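Local structure of fructooligosaccharide ABC transporter substrate-binding protein FusA (Streptococcus pneumoniae, 5G5Y) at residues I132-W145 with D261-N273. The protein binds short- and long-chain fructooligosaccharides, with a preference for tetrasaccharides and larger, as the solute-binding subunit of the FusABC-MsmK import complex. Numbering follows the deposited sequence.
Sequences IHSVNDMAWINKDW and DQKFGVYFTWDKN. With ZN (zinc ion), chain G.
A water gripped by three side chains joins the two segments at one end: it donates to Gln262 OE1 and to Asp144 OD2, which also bonds with Ser281 OG, and accepts from Asn142 ND2. Asn142 also caps the helix that begins at Lys143, its OD1 accepting from Trp145 N. Between the antiparallel strands, Trp140 and Tyr267 exchange backbone bonds, Trp140 N to Tyr267 O at 2.8 Å and Tyr267 N to Trp140 O at 3.0 Å, and Asn142 N reaches Gly265 O. The Trp140 side chain adds a nearly straight bond from NE1 to Thr269 O (3.1 Å, 174°), which fixes the ring's rotation; Thr269 O lies in the indole plane, whereas NE1 approaches from above the carbonyl plane. Lys272 CB sits squarely over the six-membered ring of Trp140, 3.8 Å from its centroid; the extended chain carries NZ onward to Tyr282 O. On the other face of the sheet, Ala139 CB packs 3.6 Å from Phe268 CE2, and Ile141 CG1 meets Val266 CG2. Trp145 CZ3 comes 3.4 Å from Gly265 CA, with Phe264 O over one indole face and Lys263 O at its edge. At the far end, Trp270 has CG anti to its N (chi1 -180°), which brings CZ3 to Asn136 CB, in plane at the indole edge, and CZ2 to CG1 of Ile132, whose side chain crosses at about a right angle. The pair forms the centre of a four-stranded mixed sheet in this solute-binding protein, leading directly into the fructooligosaccharide site at Trp270.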
ATOM      1  N   ILE A 132      -0.955   6.844  -6.019  1.00 13.90           N
ATOM      2  CA  ILE A 132      -1.909   6.901  -4.909  1.00 14.26           C
ATOM      3  C   ILE A 132      -1.275   6.492  -3.577  1.00 13.92           C
ATOM      4  O   ILE A 132      -1.764   6.857  -2.511  1.00 12.56           O
ATOM      5  CB  ILE A 132      -3.150   6.000  -5.218  1.00 14.84           C
ATOM      6  CG1 ILE A 132      -4.326   6.333  -4.282  1.00 15.54           C
ATOM      7  CG2 ILE A 132      -2.793   4.523  -5.148  1.00 15.68           C
ATOM      8  CD1 ILE A 132      -5.667   5.804  -4.772  1.00 16.85           C
ATOM      9  N   HIS A 133      -0.190   5.718  -3.666  1.00 13.02           N
ATOM     10  CA  HIS A 133       0.539   5.249  -2.518  1.00 14.00           C
ATOM     11  C   HIS A 133       1.512   6.240  -1.890  1.00 12.88           C
ATOM     12  O   HIS A 133       1.966   6.004  -0.773  1.00 13.76           O
ATOM     13  CB  HIS A 133       1.283   3.975  -2.882  1.00 14.26           C
ATOM     14  CG  HIS A 133       0.374   2.897  -3.330  1.00 15.43           C
ATOM     15  ND1 HIS A 133      -0.482   2.244  -2.469  1.00 17.54           N
ATOM     16  CD2 HIS A 133       0.123   2.408  -4.563  1.00 15.89           C
ATOM     17  CE1 HIS A 133      -1.178   1.353  -3.156  1.00 17.85           C
ATOM     18  NE2 HIS A 133      -0.853   1.463  -4.433  1.00 15.99           N
ATOM     19  N   SER A 134       1.777   7.363  -2.565  1.00 13.11           N
ATOM     20  CA  SER A 134       2.815   8.307  -2.154  1.00 12.44           C
ATOM     21  C   SER A 134       2.604   8.894  -0.762  1.00 13.07           C
ATOM     22  O   SER A 134       3.587   9.181  -0.065  1.00 12.25           O
ATOM     23  CB  SER A 134       2.966   9.435  -3.180  1.00 12.68           C
ATOM     24  OG  SER A 134       3.460   8.948  -4.424  1.00 12.43           O
ATOM     25  N   VAL A 135       1.332   9.092  -0.384  1.00 13.03           N
ATOM     26  CA  VAL A 135       0.957   9.570   0.963  1.00 13.58           C
ATOM     27  C   VAL A 135      -0.128   8.637   1.412  1.00 14.01           C
ATOM     28  O   VAL A 135      -1.098   8.436   0.665  1.00 15.02           O
ATOM     29  CB  VAL A 135       0.420  11.015   0.923  1.00 13.81           C
ATOM     30  CG1 VAL A 135      -0.067  11.528   2.296  1.00 14.98           C
ATOM     31  CG2 VAL A 135       1.532  11.918   0.460  1.00 15.92           C
ATOM     32  N   ASN A 136       0.040   8.035   2.583  1.00 14.41           N
ATOM     33  CA  ASN A 136      -0.971   7.129   3.132  1.00 14.25           C
ATOM     34  C   ASN A 136      -1.828   7.799   4.215  1.00 15.42           C
ATOM     35  O   ASN A 136      -3.063   7.693   4.177  1.00 16.09           O
ATOM     36  CB  ASN A 136      -0.346   5.808   3.582  1.00 15.03           C
ATOM     37  CG  ASN A 136       0.621   5.959   4.767  1.00 15.07           C
ATOM     38  OD1 ASN A 136       1.418   6.875   4.836  1.00 15.80           O
ATOM     39  ND2 ASN A 136       0.558   5.033   5.676  1.00 17.26           N
ATOM     40  N   ASP A 137      -1.180   8.527   5.126  1.00 14.96           N
ATOM     41  CA  ASP A 137      -1.836   9.146   6.264  1.00 15.35           C
ATOM     42  C   ASP A 137      -2.147  10.635   6.057  1.00 15.58           C
ATOM     43  O   ASP A 137      -1.579  11.501   6.719  1.00 16.65           O
ATOM     44  CB  ASP A 137      -1.031   8.937   7.554  1.00 15.50           C
ATOM     45  CG  ASP A 137       0.309   9.639   7.558  1.00 16.31           C
ATOM     46  OD1 ASP A 137       1.000   9.662   6.524  1.00 16.42           O
ATOM     47  OD2 ASP A 137       0.674  10.194   8.631  1.00 17.98           O
ATOM     48  N   MET A 138      -3.078  10.911   5.156  1.00 14.82           N
ATOM     49  CA  MET A 138      -3.467  12.281   4.819  1.00 14.78           C
ATOM     50  C   MET A 138      -4.104  12.945   6.043  1.00 14.90           C
ATOM     51  O   MET A 138      -4.798  12.273   6.817  1.00 13.73           O
ATOM     52  CB  MET A 138      -4.467  12.311   3.656  1.00 15.36           C
ATOM     53  CG  MET A 138      -3.913  11.816   2.367  1.00 16.32           C
ATOM     54  SD  MET A 138      -5.040  11.796   0.956  1.00 17.28           S
ATOM     55  CE  MET A 138      -5.682  13.458   0.912  1.00 16.04           C
ATOM     56  N   ALA A 139      -3.832  14.243   6.207  1.00 14.32           N
ATOM     57  CA  ALA A 139      -4.429  15.055   7.289  1.00 14.72           C
ATOM     58  C   ALA A 139      -5.676  15.745   6.732  1.00 14.61           C
ATOM     59  O   ALA A 139      -5.653  16.237   5.591  1.00 15.49           O
ATOM     60  CB  ALA A 139      -3.440  16.064   7.808  1.00 14.87           C
ATOM     61  N   TRP A 140      -6.737  15.735   7.528  1.00 14.51           N
ATOM     62  CA  TRP A 140      -8.028  16.288   7.162  1.00 16.16           C
ATOM     63  C   TRP A 140      -8.444  17.267   8.245  1.00 17.19           C
ATOM     64  O   TRP A 140      -8.149  17.047   9.441  1.00 17.37           O
ATOM     65  CB  TRP A 140      -9.049  15.158   7.084  1.00 16.54           C
ATOM     66  CG  TRP A 140      -8.644  14.053   6.176  1.00 16.46           C
ATOM     67  CD1 TRP A 140      -7.948  12.941   6.511  1.00 16.14           C
ATOM     68  CD2 TRP A 140      -8.928  13.946   4.781  1.00 16.16           C
ATOM     69  NE1 TRP A 140      -7.755  12.165   5.409  1.00 16.23           N
ATOM     70  CE2 TRP A 140      -8.359  12.746   4.339  1.00 15.27           C
ATOM     71  CE3 TRP A 140      -9.595  14.758   3.867  1.00 17.16           C
ATOM     72  CZ2 TRP A 140      -8.433  12.316   3.008  1.00 17.27           C
ATOM     73  CZ3 TRP A 140      -9.687  14.317   2.523  1.00 17.25           C
ATOM     74  CH2 TRP A 140      -9.107  13.127   2.121  1.00 16.64           C
ATOM     75  N   ILE A 141      -9.122  18.342   7.846  1.00 17.90           N
ATOM     76  CA  ILE A 141      -9.504  19.387   8.792  1.00 18.24           C
ATOM     77  C   ILE A 141     -11.006  19.716   8.656  1.00 19.62           C
ATOM     78  O   ILE A 141     -11.545  19.663   7.548  1.00 18.75           O
ATOM     79  CB  ILE A 141      -8.625  20.635   8.619  1.00 18.53           C
ATOM     80  CG1 ILE A 141      -8.897  21.689   9.711  1.00 18.45           C
ATOM     81  CG2 ILE A 141      -8.741  21.228   7.230  1.00 20.93           C
ATOM     82  CD1 ILE A 141      -7.849  22.773   9.765  1.00 19.54           C
ATOM     83  N   ASN A 142     -11.624  20.086   9.784  1.00 20.99           N
ATOM     84  CA  ASN A 142     -13.023  20.505   9.820  1.00 22.24           C
ATOM     85  C   ASN A 142     -13.243  21.939   9.315  1.00 23.27           C
ATOM     86  O   ASN A 142     -13.034  22.938  10.023  1.00 22.04           O
ATOM     87  CB  ASN A 142     -13.630  20.281  11.223  1.00 23.32           C
ATOM     88  CG  ASN A 142     -15.158  20.330  11.182  1.00 23.80           C
ATOM     89  OD1 ASN A 142     -15.700  21.165  10.489  1.00 24.68           O
ATOM     90  ND2 ASN A 142     -15.828  19.431  11.870  1.00 25.73           N
ATOM     91  N   LYS A 143     -13.628  22.029   8.044  1.00 26.33           N
ATOM     92  CA  LYS A 143     -13.927  23.307   7.399  1.00 30.99           C
ATOM     93  C   LYS A 143     -15.196  24.014   7.922  1.00 28.16           C
ATOM     94  O   LYS A 143     -15.245  25.219   7.842  1.00 26.93           O
ATOM     95  CB  LYS A 143     -14.071  23.136   5.868  1.00 35.32           C
ATOM     96  CG  LYS A 143     -12.753  23.038   5.108  1.00 37.40           C
ATOM     97  CD  LYS A 143     -12.879  23.456   3.635  1.00 42.95           C
ATOM     98  CE  LYS A 143     -14.192  23.021   2.965  1.00 46.64           C
ATOM     99  NZ  LYS A 143     -14.146  23.028   1.469  1.00 48.82           N
ATOM    100  N   ASP A 144     -16.184  23.266   8.410  1.00 29.32           N
ATOM    101  CA  ASP A 144     -17.341  23.836   9.116  1.00 32.17           C
ATOM    102  C   ASP A 144     -16.861  24.668  10.312  1.00 32.17           C
ATOM    103  O   ASP A 144     -17.244  25.837  10.449  1.00 32.02           O
ATOM    104  CB  ASP A 144     -18.288  22.767   9.663  1.00 34.72           C
ATOM    105  CG  ASP A 144     -19.104  22.057   8.590  1.00 35.29           C
ATOM    106  OD1 ASP A 144     -19.118  22.482   7.421  1.00 37.76           O
ATOM    107  OD2 ASP A 144     -19.749  21.053   8.963  1.00 36.89           O
ATOM    108  N   TRP A 145     -16.005  24.073  11.146  1.00 27.74           N
ATOM    109  CA  TRP A 145     -15.440  24.792  12.324  1.00 27.71           C
ATOM    110  C   TRP A 145     -14.627  26.035  11.955  1.00 26.96           C
ATOM    111  O   TRP A 145     -14.765  27.087  12.588  1.00 29.25           O
ATOM    112  CB  TRP A 145     -14.598  23.849  13.184  1.00 25.71           C
ATOM    113  CG  TRP A 145     -15.354  22.729  13.797  1.00 25.28           C
ATOM    114  CD1 TRP A 145     -16.682  22.409  13.627  1.00 24.92           C
ATOM    115  CD2 TRP A 145     -14.825  21.748  14.672  1.00 24.36           C
ATOM    116  NE1 TRP A 145     -16.992  21.309  14.341  1.00 25.42           N
ATOM    117  CE2 TRP A 145     -15.875  20.876  15.000  1.00 24.48           C
ATOM    118  CE3 TRP A 145     -13.562  21.526  15.218  1.00 23.68           C
ATOM    119  CZ2 TRP A 145     -15.705  19.801  15.839  1.00 25.02           C
ATOM    120  CZ3 TRP A 145     -13.389  20.441  16.039  1.00 23.36           C
ATOM    121  CH2 TRP A 145     -14.446  19.600  16.351  1.00 25.64           C
ATOM    122  N   ASP A 261     -19.300  11.078  14.542  1.00 30.68           N
ATOM    123  CA  ASP A 261     -19.940  12.187  15.261  1.00 33.37           C
ATOM    124  C   ASP A 261     -19.260  13.538  15.089  1.00 32.00           C
ATOM    125  O   ASP A 261     -19.616  14.494  15.767  1.00 32.31           O
ATOM    126  CB  ASP A 261     -20.095  11.826  16.749  1.00 36.32           C
ATOM    127  CG  ASP A 261     -20.901  10.549  16.958  1.00 38.80           C
ATOM    128  OD1 ASP A 261     -21.818  10.281  16.145  1.00 41.22           O
ATOM    129  OD2 ASP A 261     -20.618   9.781  17.913  1.00 40.26           O
ATOM    130  N   GLN A 262     -18.307  13.625  14.153  1.00 31.88           N
ATOM    131  CA  GLN A 262     -17.619  14.857  13.786  1.00 30.84           C
ATOM    132  C   GLN A 262     -17.008  15.596  14.976  1.00 28.37           C
ATOM    133  O   GLN A 262     -17.129  16.814  15.104  1.00 30.55           O
ATOM    134  CB  GLN A 262     -18.532  15.758  12.942  1.00 33.07           C
ATOM    135  CG  GLN A 262     -19.133  15.013  11.737  1.00 37.09           C
ATOM    136  CD  GLN A 262     -19.591  15.910  10.599  1.00 37.21           C
ATOM    137  OE1 GLN A 262     -19.477  17.126  10.659  1.00 41.25           O
ATOM    138  NE2 GLN A 262     -20.115  15.294   9.541  1.00 43.37           N
ATOM    139  N   LYS A 263     -16.347  14.843  15.834  1.00 25.35           N
ATOM    140  CA  LYS A 263     -15.707  15.416  17.032  1.00 26.21           C
ATOM    141  C   LYS A 263     -14.280  15.929  16.786  1.00 23.44           C
ATOM    142  O   LYS A 263     -13.703  16.637  17.635  1.00 22.61           O
ATOM    143  CB  LYS A 263     -15.716  14.385  18.151  1.00 28.43           C
ATOM    144  CG  LYS A 263     -17.114  14.039  18.680  1.00 33.41           C
ATOM    145  CD  LYS A 263     -17.680  15.171  19.541  1.00 37.18           C
ATOM    146  CE  LYS A 263     -19.145  14.968  19.927  1.00 41.62           C
ATOM    147  NZ  LYS A 263     -19.397  13.604  20.466  1.00 43.67           N
ATOM    148  N   PHE A 264     -13.723  15.604  15.618  1.00 23.57           N
ATOM    149  CA  PHE A 264     -12.321  15.879  15.331  1.00 23.92           C
ATOM    150  C   PHE A 264     -12.144  17.225  14.634  1.00 24.74           C
ATOM    151  O   PHE A 264     -12.924  17.591  13.743  1.00 26.37           O
ATOM    152  CB  PHE A 264     -11.725  14.789  14.439  1.00 21.99           C
ATOM    153  CG  PHE A 264     -11.627  13.424  15.056  1.00 21.10           C
ATOM    154  CD1 PHE A 264     -11.377  13.219  16.407  1.00 19.83           C
ATOM    155  CD2 PHE A 264     -11.698  12.307  14.223  1.00 20.19           C
ATOM    156  CE1 PHE A 264     -11.213  11.951  16.900  1.00 20.02           C
ATOM    157  CE2 PHE A 264     -11.546  11.036  14.718  1.00 20.96           C
ATOM    158  CZ  PHE A 264     -11.304  10.849  16.064  1.00 20.56           C
ATOM    159  N   GLY A 265     -11.124  17.975  15.057  1.00 23.56           N
ATOM    160  CA  GLY A 265     -10.727  19.172  14.356  1.00 22.49           C
ATOM    161  C   GLY A 265      -9.830  18.837  13.170  1.00 22.51           C
ATOM    162  O   GLY A 265     -10.098  19.249  12.036  1.00 22.30           O
ATOM    163  N   VAL A 266      -8.731  18.147  13.470  1.00 21.12           N
ATOM    164  CA  VAL A 266      -7.756  17.685  12.482  1.00 19.63           C
ATOM    165  C   VAL A 266      -7.548  16.231  12.810  1.00 18.14           C
ATOM    166  O   VAL A 266      -7.376  15.885  13.974  1.00 17.75           O
ATOM    167  CB  VAL A 266      -6.420  18.468  12.541  1.00 20.69           C
ATOM    168  CG1 VAL A 266      -5.333  17.822  11.660  1.00 21.38           C
ATOM    169  CG2 VAL A 266      -6.640  19.930  12.159  1.00 20.95           C
ATOM    170  N   TYR A 267      -7.599  15.354  11.806  1.00 16.39           N
ATOM    171  CA  TYR A 267      -7.317  13.944  12.022  1.00 16.13           C
ATOM    172  C   TYR A 267      -6.665  13.354  10.762  1.00 15.69           C
ATOM    173  O   TYR A 267      -6.582  14.020   9.742  1.00 16.72           O
ATOM    174  CB  TYR A 267      -8.575  13.138  12.431  1.00 16.75           C
ATOM    175  CG  TYR A 267      -9.526  12.851  11.286  1.00 17.22           C
ATOM    176  CD1 TYR A 267     -10.375  13.838  10.775  1.00 19.05           C
ATOM    177  CD2 TYR A 267      -9.519  11.622  10.671  1.00 18.86           C
ATOM    178  CE1 TYR A 267     -11.248  13.562   9.710  1.00 19.87           C
ATOM    179  CE2 TYR A 267     -10.356  11.335   9.596  1.00 19.21           C
ATOM    180  CZ  TYR A 267     -11.212  12.295   9.107  1.00 19.02           C
ATOM    181  OH  TYR A 267     -12.017  11.941   8.044  1.00 18.57           O
ATOM    182  N   PHE A 268      -6.175  12.130  10.886  1.00 15.55           N
ATOM    183  CA  PHE A 268      -5.457  11.439   9.798  1.00 14.87           C
ATOM    184  C   PHE A 268      -6.171  10.158   9.383  1.00 14.38           C
ATOM    185  O   PHE A 268      -6.590   9.375  10.222  1.00 15.58           O
ATOM    186  CB  PHE A 268      -4.008  11.103  10.228  1.00 14.38           C
ATOM    187  CG  PHE A 268      -3.224  12.295  10.643  1.00 14.73           C
ATOM    188  CD1 PHE A 268      -3.409  12.849  11.892  1.00 14.90           C
ATOM    189  CD2 PHE A 268      -2.304  12.891   9.774  1.00 14.14           C
ATOM    190  CE1 PHE A 268      -2.713  13.984  12.281  1.00 14.98           C
ATOM    191  CE2 PHE A 268      -1.607  14.021  10.156  1.00 14.40           C
ATOM    192  CZ  PHE A 268      -1.800  14.566  11.420  1.00 15.18           C
ATOM    193  N   THR A 269      -6.223   9.907   8.084  1.00 14.58           N
ATOM    194  CA  THR A 269      -6.713   8.646   7.535  1.00 14.92           C
ATOM    195  C   THR A 269      -6.438   8.583   6.052  1.00 14.89           C
ATOM    196  O   THR A 269      -6.010   9.556   5.457  1.00 15.96           O
ATOM    197  CB  THR A 269      -8.240   8.412   7.828  1.00 14.18           C
ATOM    198  OG1 THR A 269      -8.533   7.034   7.623  1.00 16.48           O
ATOM    199  CG2 THR A 269      -9.096   9.296   7.006  1.00 15.32           C
ATOM    200  N   TRP A 270      -6.636   7.418   5.466  1.00 14.39           N
ATOM    201  CA  TRP A 270      -6.479   7.263   4.024  1.00 14.98           C
ATOM    202  C   TRP A 270      -7.496   8.058   3.234  1.00 15.91           C
ATOM    203  O   TRP A 270      -7.153   8.810   2.310  1.00 14.60           O
ATOM    204  CB  TRP A 270      -6.540   5.807   3.666  1.00 15.69           C
ATOM    205  CG  TRP A 270      -6.391   5.467   2.207  1.00 15.75           C
ATOM    206  CD1 TRP A 270      -7.403   5.338   1.308  1.00 16.59           C
ATOM    207  CD2 TRP A 270      -5.179   5.149   1.502  1.00 15.94           C
ATOM    208  NE1 TRP A 270      -6.903   4.971   0.071  1.00 16.96           N
ATOM    209  CE2 TRP A 270      -5.543   4.847   0.163  1.00 15.81           C
ATOM    210  CE3 TRP A 270      -3.840   5.103   1.860  1.00 15.61           C
ATOM    211  CZ2 TRP A 270      -4.617   4.493  -0.797  1.00 16.97           C
ATOM    212  CZ3 TRP A 270      -2.901   4.737   0.901  1.00 15.33           C
ATOM    213  CH2 TRP A 270      -3.293   4.445  -0.426  1.00 16.08           C
ATOM    214  N   ASP A 271      -8.751   7.903   3.617  1.00 16.49           N
ATOM    215  CA  ASP A 271      -9.865   8.532   2.916  1.00 17.67           C
ATOM    216  C   ASP A 271     -10.865   8.921   3.958  1.00 17.27           C
ATOM    217  O   ASP A 271     -11.321   8.048   4.686  1.00 17.26           O
ATOM    218  CB  ASP A 271     -10.424   7.509   1.911  1.00 18.94           C
ATOM    219  CG  ASP A 271     -11.633   8.004   1.114  1.00 21.14           C
ATOM    220  OD1 ASP A 271     -12.351   8.957   1.513  1.00 20.57           O
ATOM    221  OD2 ASP A 271     -11.876   7.382   0.038  1.00 22.17           O
ATOM    222  N   LYS A 272     -11.204  10.212   4.001  1.00 18.58           N
ATOM    223  CA  LYS A 272     -12.138  10.788   5.005  1.00 20.58           C
ATOM    224  C   LYS A 272     -13.504  10.064   5.015  1.00 23.48           C
ATOM    225  O   LYS A 272     -14.178   9.950   6.066  1.00 20.74           O
ATOM    226  CB  LYS A 272     -12.350  12.291   4.746  1.00 20.56           C
ATOM    227  CG  LYS A 272     -13.162  12.634   3.493  1.00 21.57           C
ATOM    228  CD  LYS A 272     -13.411  14.120   3.359  1.00 22.44           C
ATOM    229  CE  LYS A 272     -14.464  14.367   2.264  1.00 22.27           C
ATOM    230  NZ  LYS A 272     -14.578  15.780   1.885  1.00 22.04           N
ATOM    231  N   ASN A 273     -13.877   9.509   3.863  1.00 24.68           N
ATOM    232  CA  ASN A 273     -15.155   8.789   3.743  1.00 27.01           C
ATOM    233  C   ASN A 273     -15.304   7.630   4.744  1.00 27.43           C
ATOM    234  O   ASN A 273     -16.416   7.350   5.207  1.00 25.68           O
ATOM    235  CB  ASN A 273     -15.380   8.340   2.285  1.00 28.98           C
ATOM    236  CG  ASN A 273     -15.684   9.522   1.363  1.00 35.14           C
ATOM    237  OD1 ASN A 273     -16.832   9.971   1.295  1.00 40.18           O
ATOM    238  ND2 ASN A 273     -14.664  10.047   0.655  1.00 37.00           N
TER
HETATM  239 ZN    ZN G1540     -21.833   8.353  15.665  1.00 56.26          ZN
HETATM  240  O   HOH W   1     -18.638  19.501  11.381  1.00 30.20           O
HETATM  241  O   HOH W   2     -20.373   6.763  16.594  1.00 38.36           O